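Local coordinates for protein (R)-specific enoyl-CoA hydratase (Aeromonas punctata, PDB 1IQ6) that catalyses the hydration of short trans-2-enoyl-CoA thioesters of four to six carbons to (3R)-3-hydroxyacyl-CoA, working as a homodimer in polyhydroxyalkanoate biosynthesis, at residues K16-G19 / A20-A24; P87-V90 / G91-V94. All coordinates share one frame; numbering follows the deposited sequence.

Contact 1 (K16-G19 / A20-A24)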
loop_
_atom_site.group_PDB
_atom_site.type_symbol
_atom_site.label_atom_id
_atom_site.label_comp_id
_atom_site.label_asym_id
_atom_site.label_seq_id
_atom_site.Cartn_x
_atom_site.Cartn_y
_atom_site.Cartn_z
ATOM N N LYS B 16 2.452 12.692 -9.785
ATOM C CA LYS B 16 2.382 13.371 -8.505
ATOM C C LYS B 16 3.749 13.503 -7.864
ATOM O O LYS B 16 4.627 12.679 -8.086
ATOM C CB LYS B 16 1.455 12.605 -7.563
ATOM C CG LYS B 16 1.258 13.295 -6.235
ATOM C CD LYS B 16 0.120 12.682 -5.448
ATOM C CE LYS B 16 -0.124 13.483 -4.185
ATOM N NZ LYS B 16 -1.350 13.048 -3.472
ATOM N N ARG B 17 3.914 14.554 -7.066
ATOM C CA ARG B 17 5.157 14.797 -6.354
ATOM C C ARG B 17 4.906 14.623 -4.863
ATOM O O ARG B 17 4.049 15.298 -4.291
ATOM C CB ARG B 17 5.661 16.223 -6.604
ATOM C CG ARG B 17 6.303 16.454 -7.951
ATOM C CD ARG B 17 6.743 17.913 -8.097
ATOM N NE ARG B 17 7.311 18.176 -9.416
ATOM C CZ ARG B 17 8.557 17.882 -9.773
ATOM N NH1 ARG B 17 8.974 18.152 -11.002
ATOM N NH2 ARG B 17 9.395 17.339 -8.898
ATOM N N PHE B 18 5.633 13.707 -4.237
ATOM C CA PHE B 18 5.488 13.511 -2.804
ATOM C C PHE B 18 6.652 14.238 -2.155
ATOM O O PHE B 18 7.797 13.792 -2.246
ATOM C CB PHE B 18 5.538 12.029 -2.432
ATOM C CG PHE B 18 4.320 11.255 -2.848
ATOM C CD1 PHE B 18 4.423 10.227 -3.779
ATOM C CD2 PHE B 18 3.074 11.535 -2.294
ATOM C CE1 PHE B 18 3.301 9.485 -4.151
ATOM C CE2 PHE B 18 1.949 10.799 -2.662
ATOM C CZ PHE B 18 2.067 9.770 -3.593
ATOM N N GLY B 19 6.348 15.370 -1.529
ATOM C CA GLY B 19 7.371 16.157 -0.868
ATOM C C GLY B 19 7.415 15.829 0.609
ATOM O O GLY B 19 6.724 14.922 1.072
ATOM N N ALA B 20 8.215 16.583 1.354
ATOM C CA ALA B 20 8.365 16.362 2.788
ATOM C C ALA B 20 7.054 16.296 3.570
ATOM O O ALA B 20 6.895 15.448 4.449
ATOM C CB ALA B 20 9.261 17.450 3.381
ATOM N N ALA B 21 6.120 17.187 3.263
ATOM C CA ALA B 21 4.848 17.206 3.971
ATOM C C ALA B 21 4.048 15.930 3.742
ATOM O O ALA B 21 3.455 15.382 4.672
ATOM C CB ALA B 21 4.026 18.425 3.547
ATOM N N GLU B 22 4.030 15.457 2.501
ATOM C CA GLU B 22 3.282 14.246 2.188
ATOM C C GLU B 22 3.925 13.023 2.830
ATOM O O GLU B 22 3.233 12.166 3.384
ATOM C CB GLU B 22 3.181 14.063 0.669
ATOM C CG GLU B 22 2.281 15.093 -0.004
ATOM C CD GLU B 22 2.933 16.456 -0.133
ATOM O OE1 GLU B 22 2.206 17.472 -0.086
ATOM O OE2 GLU B 22 4.170 16.512 -0.297
ATOM N N VAL B 23 5.248 12.942 2.762
ATOM C CA VAL B 23 5.956 11.820 3.361
ATOM C C VAL B 23 5.739 11.818 4.876
ATOM O O VAL B 23 5.569 10.760 5.483
ATOM C CB VAL B 23 7.460 11.877 3.027
ATOM C CG1 VAL B 23 8.207 10.775 3.773
ATOM C CG2 VAL B 23 7.657 11.716 1.521
ATOM N N ALA B 24 5.728 13.002 5.481
ATOM C CA ALA B 24 5.503 13.102 6.920
ATOM C C ALA B 24 4.091 12.632 7.274
ATOM O O ALA B 24 3.891 11.937 8.273
ATOM C CB ALA B 24 5.709 14.540 7.386
#
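Glu22, in the first turn of helix 20-30, folds back against Phe18 and Gly19, the residues that lead the chain from strand 11-17 into the helix. Its CB meets the Phe18 ring at the edge, in plane, 3.9 Å from CD2, and also lies 3.7 Å from Gly19 O. CG stands beside the backbone N of Glu22, and a bend at chi2, 76°, then swings CD back over the helix start, to 3.8 Å from Gly19 N. At the tip OE2 accepts the N-H of Gly19 at 2.8 Å. The N-H comes in on the anti side of the carboxylate, somewhat out of its plane, and the bond is bent, with 139° at the hydrogen. OE2 also rests 3.3 Å from Gly19 CA. Ring and carboxylate lie neither flat on nor square to each other. The Phe18 side chain also packs on Leu57, Leu58 and Leu61 of helix 55-68, and Leu29 of the second subunit touches both Phe18 and Glu22.

Both the N-H and the carbonyl of Gly19 are therefore bonded to the first turn of the helix. The carbonyl receives the Val23 N-H in a nearly straight bond that opens the helix, and Val23 CG2 sits 3.4 Å from the same oxygen. Val23, buried, turns its side chain to His37, Leu38 and His54; His37 belongs, by similarity, to the hydroxyacyl-CoA site. A carboxylate at the start of a helix would be favoured by the helix dipole. Gly19 occupies the N-cap, and the bond from its N-H to the Glu22 side chain, three residues on, is the glutamate half of a capping box. Gly19 has no side chain to give the reciprocal bond. The half-box joins the first strand to the first helix of a MaoC-like hot-dog domain.

Contact 2 (P87-V90 / G91-V94); sequences PVFV and GDEV
Asp92 N donates to Phe89 O at 3.0 Å, closing a type II beta turn over Phe89-Val90-Gly91-Asp92 just ahead of strand 93-103. The bond is fairly straight, 161° at the hydrogen, although the donor is tilted from the carbonyl plane. Gly91 fills the third position with a positive phi of 98°, a backbone shape that glycine takes readily. The side chains of Phe89 and Asp92 run side by side and point the same way, with ring and carboxylate almost perpendicular. Asp92 OD1 comes to the ring's edge, near its plane, and lies 3.6 Å from Phe89 CB; Asp92 CB is 3.3 Å from Phe89 O. Val90 CG1, anti to its own N (chi1 -178°), lies beside the carbonyl carbon and comes within 3.3 Å of Gly91 N.

Two waters fasten the carboxylate to the turn, one for each oxygen. The first accepts the N-H of Phe89 and donates to Asp92 OD1 at 2.7 Å; the second donates both to Val90 O and to Asp92 OD2, also at 2.7 Å. Each end of the carboxylate is thereby tied to main chain of the turn, which should limit its rotation.

Further out, the loop is placed by its neighbours. Val88 and Val90 make backbone bonds to Val53 and Pro51, Arg17 NH2 binds Gly91 O, and the Phe89 side chain packs on Arg50 and Ile52. On either side of the turn in sequence, Val88 and Val94, both buried, meet at about a right angle against Leu58 of helix 55-68. The packing there is tight: Val94 CG1 stands 3.5 Å from Val88 CG1 and 3.7 Å from Val88 CG2.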
loop_
_atom_site.group_PDB
_atom_site.type_symbol
_atom_site.label_atom_id
_atom_site.label_comp_id
_atom_site.label_asym_id
_atom_site.label_seq_id
_atom_site.Cartn_x
_atom_site.Cartn_y
_atom_site.Cartn_z
ATOM N N PRO B 87 14.477 3.550 -5.953
ATOM C CA PRO B 87 13.995 4.541 -4.998
ATOM C C PRO B 87 13.474 5.803 -5.669
ATOM O O PRO B 87 13.866 6.148 -6.783
ATOM C CB PRO B 87 15.232 4.821 -4.160
ATOM C CG PRO B 87 16.320 4.780 -5.199
ATOM C CD PRO B 87 15.951 3.550 -6.019
ATOM N N VAL B 88 12.558 6.470 -4.983
ATOM C CA VAL B 88 12.007 7.730 -5.444
ATOM C C VAL B 88 12.427 8.719 -4.363
ATOM O O VAL B 88 12.139 8.522 -3.183
ATOM C CB VAL B 88 10.474 7.694 -5.533
ATOM C CG1 VAL B 88 9.937 9.106 -5.719
ATOM C CG2 VAL B 88 10.046 6.814 -6.702
ATOM N N PHE B 89 13.122 9.776 -4.756
ATOM C CA PHE B 89 13.582 10.754 -3.782
ATOM C C PHE B 89 12.509 11.772 -3.436
ATOM O O PHE B 89 11.720 12.175 -4.287
ATOM C CB PHE B 89 14.851 11.416 -4.313
ATOM C CG PHE B 89 15.974 10.444 -4.503
ATOM C CD1 PHE B 89 16.564 9.834 -3.402
ATOM C CD2 PHE B 89 16.388 10.070 -5.777
ATOM C CE1 PHE B 89 17.547 8.862 -3.566
ATOM C CE2 PHE B 89 17.370 9.097 -5.952
ATOM C CZ PHE B 89 17.950 8.492 -4.841
ATOM N N VAL B 90 12.465 12.162 -2.166
ATOM C CA VAL B 90 11.471 13.116 -1.710
ATOM C C VAL B 90 11.509 14.385 -2.548
ATOM O O VAL B 90 12.576 14.969 -2.769
ATOM C CB VAL B 90 11.680 13.472 -0.217
ATOM C CG1 VAL B 90 10.594 14.432 0.251
ATOM C CG2 VAL B 90 11.659 12.206 0.624
ATOM N N GLY B 91 10.340 14.799 -3.019
ATOM C CA GLY B 91 10.253 15.999 -3.826
ATOM C C GLY B 91 10.206 15.732 -5.317
ATOM O O GLY B 91 9.761 16.585 -6.081
ATOM N N ASP B 92 10.656 14.553 -5.735
ATOM C CA ASP B 92 10.648 14.214 -7.153
ATOM C C ASP B 92 9.274 13.741 -7.594
ATOM O O ASP B 92 8.485 13.247 -6.791
ATOM C CB ASP B 92 11.687 13.130 -7.453
ATOM C CG ASP B 92 13.110 13.654 -7.404
ATOM O OD1 ASP B 92 14.049 12.840 -7.511
ATOM O OD2 ASP B 92 13.290 14.883 -7.265
ATOM N N GLU B 93 8.988 13.911 -8.878
ATOM C CA GLU B 93 7.706 13.493 -9.429
ATOM C C GLU B 93 7.756 12.035 -9.872
ATOM O O GLU B 93 8.820 11.507 -10.192
ATOM C CB GLU B 93 7.343 14.386 -10.623
ATOM C CG GLU B 93 6.085 13.980 -11.371
ATOM C CD GLU B 93 5.800 14.883 -12.559
ATOM O OE1 GLU B 93 5.115 15.912 -12.383
ATOM O OE2 GLU B 93 6.275 14.566 -13.669
ATOM N N VAL B 94 6.600 11.382 -9.839
ATOM C CA VAL B 94 6.479 10.005 -10.304
ATOM C C VAL B 94 5.232 9.926 -11.170
ATOM O O VAL B 94 4.372 10.809 -11.131
ATOM C CB VAL B 94 6.306 8.983 -9.152
ATOM C CG1 VAL B 94 7.506 9.035 -8.231
ATOM C CG2 VAL B 94 5.010 9.246 -8.399
HETATM O O HOH W 1 13.333 10.226 -7.634
HETATM O O HOH W 2 13.582 16.204 -4.956
#

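In the fold
Both contacts are short and local, and they follow in series: neither encloses nor crosses the other. From the N terminus the chain runs along strand 11-17, and contact 1 closes the bend into helix 20-30. After helix 55-68 and strand 76-84, contact 2 closes the turn that feeds strand 93-103. The two strands are antiparallel neighbours, so the bends come together at one end of the sheet, their centres about 9 Å apart. There Phe18 O probably accepts a hydrogen bond from Gly91 N (2.8 Å), while Ala20 N packs on Val90 CG1. Both bends also pack on helix 55-68, and contact 1 alone reaches the second subunit.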